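Local structure of zinc chaperone AztD (Citrobacter koseri, 6N01) at residues S75-F80 against A151-Q156; L115-T120 against G155-T160; V128-K133 against V171-D176. The protein acts as a periplasmic zinc chaperone that binds three zinc ions and hands one of them directly to the solute-binding protein AztC. All coordinates share one frame; numbering follows the deposited sequence.

Interaction 1 of 3, residues S75-F80 against A151-Q156; sequences SGATIF and AVLKGQ
Leu153 reaches across to Ala77 and Thr78 at a junction between two neighbouring blades of an eight-bladed beta-propeller. It sits at the end of the short helix 149-153, which follows the third strand of its own blade, while Thr78 begins strand 78-83 of the blade before. From CB the leucine chain swings so that CG lies anti to the carbonyl carbon (chi1 -84°), which turns the fork toward the strand. CG itself meets Thr78 CG2 at 3.5 Å. Beyond it the two branches divide the surface: CD2 also packs on Thr78 CG2, at 3.5 Å, whereas CD1 rests on Ala77 CB at 3.8 Å. A small alanine lets the branched tip come close. Threonine suits its place by having two different arms, since its methyl faces Leu153 while OG1 hydrogen-bonds Glu149, at the start of the same helix. Val152, one residue earlier, turns to Phe80, whose ring also stacks with that of Phe127. The helix stops just after Leu153 in a Schellman motif, with Gly155 at positive phi as C-prime. At the Phe80 side of the patch, Val152 CG1 approaches Phe80 CZ obliquely at 4.2 Å.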
loop_
_atom_site.group_PDB
_atom_site.type_symbol
_atom_site.label_atom_id
_atom_site.label_comp_id
_atom_site.label_asym_id
_atom_site.label_seq_id
_atom_site.Cartn_x
_atom_site.Cartn_y
_atom_site.Cartn_z
ATOM N N SER A 75 -0.673 -1.329 -12.596
ATOM C CA SER A 75 -1.403 -1.962 -13.687
ATOM C C SER A 75 -2.288 -3.094 -13.172
ATOM O O SER A 75 -3.281 -3.443 -13.820
ATOM C CB SER A 75 -0.415 -2.451 -14.771
ATOM O OG SER A 75 0.369 -3.564 -14.331
ATOM N N GLY A 76 -2.005 -3.603 -11.984
ATOM C CA GLY A 76 -2.707 -4.758 -11.493
ATOM C C GLY A 76 -2.262 -6.089 -12.044
ATOM O O GLY A 76 -2.833 -7.121 -11.657
ATOM N N ALA A 77 -1.249 -6.107 -12.914
ATOM C CA ALA A 77 -0.814 -7.329 -13.574
ATOM C C ALA A 77 0.051 -8.202 -12.694
ATOM O O ALA A 77 0.142 -9.401 -12.955
ATOM C CB ALA A 77 -0.052 -6.974 -14.865
ATOM N N THR A 78 0.720 -7.636 -11.693
ATOM C CA THR A 78 1.543 -8.409 -10.781
ATOM C C THR A 78 1.167 -8.080 -9.359
ATOM O O THR A 78 0.895 -6.928 -9.031
ATOM C CB THR A 78 3.048 -8.165 -10.922
ATOM O OG1 THR A 78 3.330 -6.769 -10.771
ATOM C CG2 THR A 78 3.561 -8.661 -12.253
ATOM N N ILE A 79 1.235 -9.114 -8.524
ATOM C CA ILE A 79 1.031 -9.058 -7.087
ATOM C C ILE A 79 2.363 -9.441 -6.455
ATOM O O ILE A 79 3.035 -10.362 -6.934
ATOM C CB ILE A 79 -0.086 -10.041 -6.644
ATOM C CG1 ILE A 79 -1.411 -9.783 -7.381
ATOM C CG2 ILE A 79 -0.316 -9.965 -5.134
ATOM C CD1 ILE A 79 -1.869 -8.386 -7.341
ATOM N N PHE A 80 2.785 -8.715 -5.423
ATOM C CA PHE A 80 4.014 -9.052 -4.718
ATOM C C PHE A 80 3.678 -9.476 -3.287
ATOM O O PHE A 80 2.864 -8.828 -2.593
ATOM C CB PHE A 80 5.007 -7.876 -4.803
ATOM C CG PHE A 80 5.580 -7.673 -6.194
ATOM C CD1 PHE A 80 4.885 -6.964 -7.174
ATOM C CD2 PHE A 80 6.795 -8.245 -6.529
ATOM C CE1 PHE A 80 5.424 -6.815 -8.471
ATOM C CE2 PHE A 80 7.329 -8.101 -7.803
ATOM C CZ PHE A 80 6.635 -7.390 -8.767
ATOM N N ALA A 151 9.715 -6.581 -17.253
ATOM C CA ALA A 151 10.667 -7.685 -17.174
ATOM C C ALA A 151 10.149 -8.794 -16.275
ATOM O O ALA A 151 10.202 -9.982 -16.629
ATOM C CB ALA A 151 12.009 -7.181 -16.638
ATOM N N VAL A 152 9.606 -8.427 -15.114
ATOM C CA VAL A 152 9.143 -9.445 -14.170
ATOM C C VAL A 152 8.127 -10.351 -14.844
ATOM O O VAL A 152 8.222 -11.578 -14.791
ATOM C CB VAL A 152 8.570 -8.776 -12.910
ATOM C CG1 VAL A 152 7.888 -9.832 -11.967
ATOM C CG2 VAL A 152 9.680 -7.998 -12.218
ATOM N N LEU A 153 7.168 -9.754 -15.548
ATOM C CA LEU A 153 6.104 -10.543 -16.146
ATOM C C LEU A 153 6.636 -11.481 -17.225
ATOM O O LEU A 153 6.058 -12.547 -17.452
ATOM C CB LEU A 153 5.050 -9.603 -16.742
ATOM C CG LEU A 153 4.001 -9.075 -15.751
ATOM C CD1 LEU A 153 3.306 -7.867 -16.355
ATOM C CD2 LEU A 153 3.006 -10.161 -15.406
ATOM N N LYS A 154 7.719 -11.095 -17.906
ATOM C CA LYS A 154 8.347 -11.923 -18.931
ATOM C C LYS A 154 9.245 -12.977 -18.360
ATOM O O LYS A 154 9.911 -13.660 -19.130
ATOM C CB LYS A 154 9.162 -11.066 -19.914
ATOM C CG LYS A 154 8.336 -10.154 -20.801
ATOM C CD LYS A 154 9.135 -9.527 -21.916
ATOM C CE LYS A 154 9.563 -8.115 -21.581
ATOM N NZ LYS A 154 10.778 -8.093 -20.736
ATOM N N GLY A 155 9.263 -13.159 -17.051
ATOM C CA GLY A 155 10.127 -14.155 -16.490
ATOM C C GLY A 155 11.566 -13.726 -16.352
ATOM O O GLY A 155 12.444 -14.587 -16.198
ATOM N N GLN A 156 11.846 -12.431 -16.461
ATOM C CA GLN A 156 13.193 -11.921 -16.302
ATOM C C GLN A 156 13.385 -11.233 -14.956
ATOM O O GLN A 156 12.503 -10.529 -14.455
ATOM C CB GLN A 156 13.538 -10.963 -17.437
ATOM C CG GLN A 156 13.252 -11.539 -18.803
ATOM C CD GLN A 156 13.914 -10.731 -19.897
ATOM O OE1 GLN A 156 14.689 -9.822 -19.615
ATOM N NE2 GLN A 156 13.631 -11.071 -21.147
#

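Interaction 2 of 3, residues L115-T120 against G155-T160; sequences LPLELT and GQKNIT
Lys157 lays its side chain across Leu117 and Leu119, joining the outermost strand, 113-120, of one propeller blade to the loop that leads into the outermost strand, 160-163, of the next. The tight part of this blade-to-blade seam is apolar. Leu117 CG lies 3.9 Å from Lys157 CB, and Leu119 CD1 meets Ile159 CD1 at 4.0 Å. Branched apolar leucines suit this buried side, where Leu117 also packs on Val152 and Leu119, like Ile159, touches Gln145 and Leu147 of strand 143-148. The very short approach of Leu117 CD1 to the loop backbone makes the exact position of that methyl doubtful.

On its exposed side the contact thins out. Gln156 and Asn158 both direct their CB atoms away from the strand, and their amides meet each other instead, with Asn158 ND2 donating to Gln156 OE1 at 3.3 Å along a nearly straight line (168°). Lysine serves both environments, its methylenes covering leucine and its ammonium staying near the surface. With every side-chain torsion near 180°, the chain is fully stretched, which carries Lys157 CE past Leu119 CD1 at 4.1 Å and delivers the charge to the strand backbone. There Lys157 NZ donates to Glu118 O at 2.6 Å, meeting the carbonyl almost end-on, with a C=O...N angle of 166°.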
loop_
_atom_site.group_PDB
_atom_site.type_symbol
_atom_site.label_atom_id
_atom_site.label_comp_id
_atom_site.label_asym_id
_atom_site.label_seq_id
_atom_site.Cartn_x
_atom_site.Cartn_y
_atom_site.Cartn_z
ATOM N N LEU A 115 5.157 -16.726 -10.122
ATOM C CA LEU A 115 6.286 -16.669 -11.017
ATOM C C LEU A 115 7.525 -17.283 -10.362
ATOM O O LEU A 115 7.627 -17.357 -9.134
ATOM C CB LEU A 115 6.573 -15.232 -11.402
ATOM C CG LEU A 115 5.408 -14.537 -12.084
ATOM C CD1 LEU A 115 5.802 -13.097 -12.466
ATOM C CD2 LEU A 115 4.912 -15.336 -13.278
ATOM N N PRO A 116 8.476 -17.766 -11.164
ATOM C CA PRO A 116 9.725 -18.273 -10.579
ATOM C C PRO A 116 10.632 -17.151 -10.088
ATOM O O PRO A 116 11.475 -17.382 -9.217
ATOM C CB PRO A 116 10.346 -19.069 -11.729
ATOM C CG PRO A 116 9.828 -18.376 -12.951
ATOM C CD PRO A 116 8.497 -17.793 -12.635
ATOM N N LEU A 117 10.449 -15.934 -10.575
ATOM C CA LEU A 117 11.223 -14.806 -10.083
ATOM C C LEU A 117 10.934 -14.603 -8.601
ATOM O O LEU A 117 9.773 -14.557 -8.187
ATOM C CB LEU A 117 10.863 -13.554 -10.878
ATOM C CG LEU A 117 11.715 -12.293 -10.678
ATOM C CD1 LEU A 117 11.939 -11.756 -12.075
ATOM C CD2 LEU A 117 11.132 -11.196 -9.797
ATOM N N GLU A 118 11.988 -14.518 -7.800
ATOM C CA GLU A 118 11.919 -14.155 -6.393
ATOM C C GLU A 118 13.030 -13.176 -6.074
ATOM O O GLU A 118 14.121 -13.260 -6.635
ATOM C CB GLU A 118 12.073 -15.344 -5.459
ATOM C CG GLU A 118 10.937 -16.334 -5.419
ATOM C CD GLU A 118 11.191 -17.369 -4.324
ATOM O OE1 GLU A 118 12.338 -17.397 -3.821
ATOM O OE2 GLU A 118 10.275 -18.136 -3.954
ATOM N N LEU A 119 12.725 -12.219 -5.229
ATOM C CA LEU A 119 13.720 -11.325 -4.669
ATOM C C LEU A 119 14.218 -11.840 -3.320
ATOM O O LEU A 119 13.436 -12.326 -2.493
ATOM C CB LEU A 119 13.107 -9.932 -4.548
ATOM C CG LEU A 119 13.255 -8.970 -5.740
ATOM C CD1 LEU A 119 13.167 -9.621 -7.098
ATOM C CD2 LEU A 119 12.168 -7.881 -5.595
ATOM N N THR A 120 15.527 -11.736 -3.087
ATOM C CA THR A 120 16.117 -12.295 -1.878
ATOM C C THR A 120 16.909 -11.229 -1.146
ATOM O O THR A 120 17.516 -10.338 -1.750
ATOM C CB THR A 120 17.028 -13.510 -2.171
ATOM O OG1 THR A 120 18.086 -13.128 -3.066
ATOM C CG2 THR A 120 16.217 -14.637 -2.796
ATOM N N GLY A 155 9.263 -13.159 -17.051
ATOM C CA GLY A 155 10.127 -14.155 -16.490
ATOM C C GLY A 155 11.566 -13.726 -16.352
ATOM O O GLY A 155 12.444 -14.587 -16.198
ATOM N N GLN A 156 11.846 -12.431 -16.461
ATOM C CA GLN A 156 13.193 -11.921 -16.302
ATOM C C GLN A 156 13.385 -11.233 -14.956
ATOM O O GLN A 156 12.503 -10.529 -14.455
ATOM C CB GLN A 156 13.538 -10.963 -17.437
ATOM C CG GLN A 156 13.252 -11.539 -18.803
ATOM C CD GLN A 156 13.914 -10.731 -19.897
ATOM O OE1 GLN A 156 14.689 -9.822 -19.615
ATOM N NE2 GLN A 156 13.631 -11.071 -21.147
ATOM N N LYS A 157 14.589 -11.380 -14.419
ATOM C CA LYS A 157 14.994 -10.803 -13.141
ATOM C C LYS A 157 16.223 -9.929 -13.408
ATOM O O LYS A 157 17.350 -10.424 -13.462
ATOM C CB LYS A 157 15.275 -11.890 -12.138
ATOM C CG LYS A 157 15.806 -11.363 -10.851
ATOM C CD LYS A 157 15.915 -12.460 -9.807
ATOM C CE LYS A 157 16.277 -11.865 -8.468
ATOM N NZ LYS A 157 16.572 -12.932 -7.496
ATOM N N ASN A 158 15.989 -8.638 -13.638
ATOM C CA ASN A 158 17.034 -7.658 -13.925
ATOM C C ASN A 158 17.023 -6.603 -12.820
ATOM O O ASN A 158 16.239 -5.651 -12.862
ATOM C CB ASN A 158 16.786 -7.040 -15.301
ATOM C CG ASN A 158 16.440 -8.102 -16.363
ATOM O OD1 ASN A 158 16.697 -9.302 -16.173
ATOM N ND2 ASN A 158 15.875 -7.664 -17.483
ATOM N N ILE A 159 17.914 -6.767 -11.862
ATOM C CA ILE A 159 17.915 -6.044 -10.605
ATOM C C ILE A 159 19.018 -5.015 -10.607
ATOM O O ILE A 159 20.116 -5.288 -11.092
ATOM C CB ILE A 159 18.132 -7.009 -9.434
ATOM C CG1 ILE A 159 17.176 -8.200 -9.542
ATOM C CG2 ILE A 159 18.043 -6.264 -8.102
ATOM C CD1 ILE A 159 15.720 -7.843 -9.661
ATOM N N THR A 160 18.719 -3.826 -10.109
ATOM C CA THR A 160 19.735 -2.840 -9.768
ATOM C C THR A 160 19.758 -2.654 -8.268
ATOM O O THR A 160 18.798 -2.139 -7.704
ATOM C CB THR A 160 19.465 -1.492 -10.441
ATOM O OG1 THR A 160 19.466 -1.650 -11.864
ATOM C CG2 THR A 160 20.522 -0.489 -10.062
#

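Interaction 3 of 3, residues V128-K133 against V171-D176; sequences VERQGK and VAVPYD
Val128 and Arg130 face Val171, Val173 and Pro174 where the innermost strands of two successive propeller blades meet, segments 128-130 and 172-174 running 15° from parallel with their axes 6.4 Å apart at closest approach.

Apolar contacts gather round Val128. It divides its methyls, CG2 going to Val171 CG2 at 3.9 Å and CG1 to Pro174 CD at 3.7 Å; a branched residue can thus fill two places. Lys133 CB packs against CB and CG of the same proline ring.

The polar grip belongs to Arg130. Its bent chain brings the guanidinium side-on to one carbonyl, so that NE donates to Pro174 O at 3.0 Å and NH2 to the same oxygen at 3.1 Å, with the acceptor near the guanidinium plane. The flat group also stacks on Tyr175, planes 26° apart and centres 4.1 Å apart.

Charge pairing joins Lys133, last residue of the type I' turn from Arg130, to the exposed Asp176: Lys133 NZ forms a salt bridge to Asp176 OD1 at 2.8 Å, from above the carboxylate plane. The same ammonium donates to Gln131 OE1 at 3.0 Å, and a water links that amide oxygen to Asp176 OD2.

Two bonds and a stacked ring should fix the guanidinium's rotation, while the more exposed lysine-aspartate pair probably adds a softer, partly hydrated tie between the blades.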
loop_
_atom_site.group_PDB
_atom_site.type_symbol
_atom_site.label_atom_id
_atom_site.label_comp_id
_atom_site.label_asym_id
_atom_site.label_seq_id
_atom_site.Cartn_x
_atom_site.Cartn_y
_atom_site.Cartn_z
ATOM N N VAL A 128 7.399 -0.376 -3.073
ATOM C CA VAL A 128 6.844 0.789 -3.781
ATOM C C VAL A 128 6.921 0.541 -5.286
ATOM O O VAL A 128 8.025 0.433 -5.841
ATOM C CB VAL A 128 7.611 2.081 -3.423
ATOM C CG1 VAL A 128 7.056 3.278 -4.180
ATOM C CG2 VAL A 128 7.587 2.318 -1.954
ATOM N N GLU A 129 5.775 0.580 -5.970
ATOM C CA GLU A 129 5.772 0.511 -7.428
ATOM C C GLU A 129 5.078 1.724 -8.037
ATOM O O GLU A 129 4.076 2.217 -7.532
ATOM C CB GLU A 129 5.133 -0.800 -7.957
ATOM C CG GLU A 129 5.216 -0.938 -9.499
ATOM C CD GLU A 129 4.024 -0.254 -10.196
ATOM O OE1 GLU A 129 3.075 0.141 -9.487
ATOM O OE2 GLU A 129 4.004 -0.137 -11.428
ATOM N N ARG A 130 5.639 2.167 -9.149
ATOM C CA ARG A 130 5.235 3.382 -9.818
ATOM C C ARG A 130 5.553 3.270 -11.301
ATOM O O ARG A 130 6.697 3.088 -11.679
ATOM C CB ARG A 130 6.021 4.548 -9.243
ATOM C CG ARG A 130 5.304 5.400 -8.213
ATOM C CD ARG A 130 6.137 6.599 -7.749
ATOM N NE ARG A 130 7.246 6.897 -8.641
ATOM C CZ ARG A 130 7.149 7.631 -9.737
ATOM N NH1 ARG A 130 6.009 8.211 -10.057
ATOM N NH2 ARG A 130 8.207 7.801 -10.501
ATOM N N GLN A 131 4.533 3.380 -12.129
ATOM C CA GLN A 131 4.724 3.402 -13.595
ATOM C C GLN A 131 5.576 2.214 -14.047
ATOM O O GLN A 131 6.392 2.313 -14.960
ATOM C CB GLN A 131 5.337 4.744 -14.048
ATOM C CG GLN A 131 4.548 5.935 -13.538
ATOM C CD GLN A 131 5.192 7.274 -13.811
ATOM O OE1 GLN A 131 6.411 7.427 -13.740
ATOM N NE2 GLN A 131 4.365 8.265 -14.113
ATOM N N GLY A 132 5.366 1.065 -13.410
ATOM C CA GLY A 132 6.110 -0.137 -13.730
ATOM C C GLY A 132 7.508 -0.227 -13.133
ATOM O O GLY A 132 8.138 -1.283 -13.224
ATOM N N LYS A 133 8.015 0.827 -12.513
ATOM C CA LYS A 133 9.291 0.753 -11.803
ATOM C C LYS A 133 9.032 0.294 -10.381
ATOM O O LYS A 133 8.055 0.716 -9.761
ATOM C CB LYS A 133 9.969 2.122 -11.792
ATOM C CG LYS A 133 10.212 2.753 -13.195
ATOM C CD LYS A 133 10.825 4.161 -13.086
ATOM C CE LYS A 133 9.756 5.223 -12.776
ATOM N NZ LYS A 133 8.903 5.710 -13.922
ATOM N N VAL A 171 12.538 3.275 3.164
ATOM C CA VAL A 171 11.672 3.210 1.996
ATOM C C VAL A 171 12.452 3.737 0.807
ATOM O O VAL A 171 13.253 4.678 0.921
ATOM C CB VAL A 171 10.351 3.973 2.248
ATOM C CG1 VAL A 171 10.630 5.374 2.637
ATOM C CG2 VAL A 171 9.393 3.903 1.077
ATOM N N ALA A 172 12.235 3.106 -0.336
ATOM C CA ALA A 172 12.791 3.578 -1.588
ATOM C C ALA A 172 11.658 3.805 -2.567
ATOM O O ALA A 172 10.795 2.938 -2.716
ATOM C CB ALA A 172 13.783 2.584 -2.155
ATOM N N VAL A 173 11.665 4.960 -3.225
ATOM C CA VAL A 173 10.669 5.311 -4.232
ATOM C C VAL A 173 11.378 5.359 -5.588
ATOM O O VAL A 173 12.361 6.096 -5.726
ATOM C CB VAL A 173 10.011 6.658 -3.907
ATOM C CG1 VAL A 173 8.800 6.889 -4.755
ATOM C CG2 VAL A 173 9.699 6.759 -2.439
ATOM N N PRO A 174 10.958 4.581 -6.595
ATOM C CA PRO A 174 11.694 4.547 -7.874
ATOM C C PRO A 174 11.232 5.633 -8.819
ATOM O O PRO A 174 10.037 5.892 -8.967
ATOM C CB PRO A 174 11.331 3.172 -8.437
ATOM C CG PRO A 174 9.951 2.962 -7.992
ATOM C CD PRO A 174 9.824 3.644 -6.641
ATOM N N TYR A 175 12.205 6.292 -9.452
ATOM C CA TYR A 175 11.974 7.375 -10.398
ATOM C C TYR A 175 12.731 7.077 -11.703
ATOM O O TYR A 175 13.342 6.024 -11.855
ATOM C CB TYR A 175 12.359 8.714 -9.745
ATOM C CG TYR A 175 11.282 9.168 -8.768
ATOM C CD1 TYR A 175 10.139 9.799 -9.217
ATOM C CD2 TYR A 175 11.386 8.895 -7.391
ATOM C CE1 TYR A 175 9.153 10.180 -8.328
ATOM C CE2 TYR A 175 10.443 9.282 -6.536
ATOM C CZ TYR A 175 9.321 9.927 -7.004
ATOM O OH TYR A 175 8.348 10.299 -6.128
ATOM N N ASP A 176 12.605 7.937 -12.711
ATOM C CA ASP A 176 13.340 7.699 -13.953
ATOM C C ASP A 176 14.788 8.087 -13.710
ATOM O O ASP A 176 15.081 9.273 -13.497
ATOM C CB ASP A 176 12.772 8.472 -15.144
ATOM C CG ASP A 176 11.359 8.045 -15.490
ATOM O OD1 ASP A 176 11.082 6.822 -15.364
ATOM O OD2 ASP A 176 10.560 8.913 -15.926
HETATM O O HOH W 1 8.076 8.829 -16.154
#

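How the interactions relate
All three interactions join consecutive propeller blades. Interactions 1 and 2 tie the same two blades, with centres 10 Å apart; they share Gly155 and Gln156 and touch at several points, among them Val152 CG1 with Leu117 CD2 at 4.1 Å. Interaction 3 lies at the next junction, its centre 14 Å from interaction 1 and 16 Å from interaction 2, and touches neither. It is the one nearest high-affinity zinc site 1: the side chain of Val171 is about 4 Å from that of the ligand His126 and about 7 Å from that of His169, though each histidine comes two residues before a segment of this contact. Phe80 and Leu119 keep their side chains about 11 and 12 Å from that of His126.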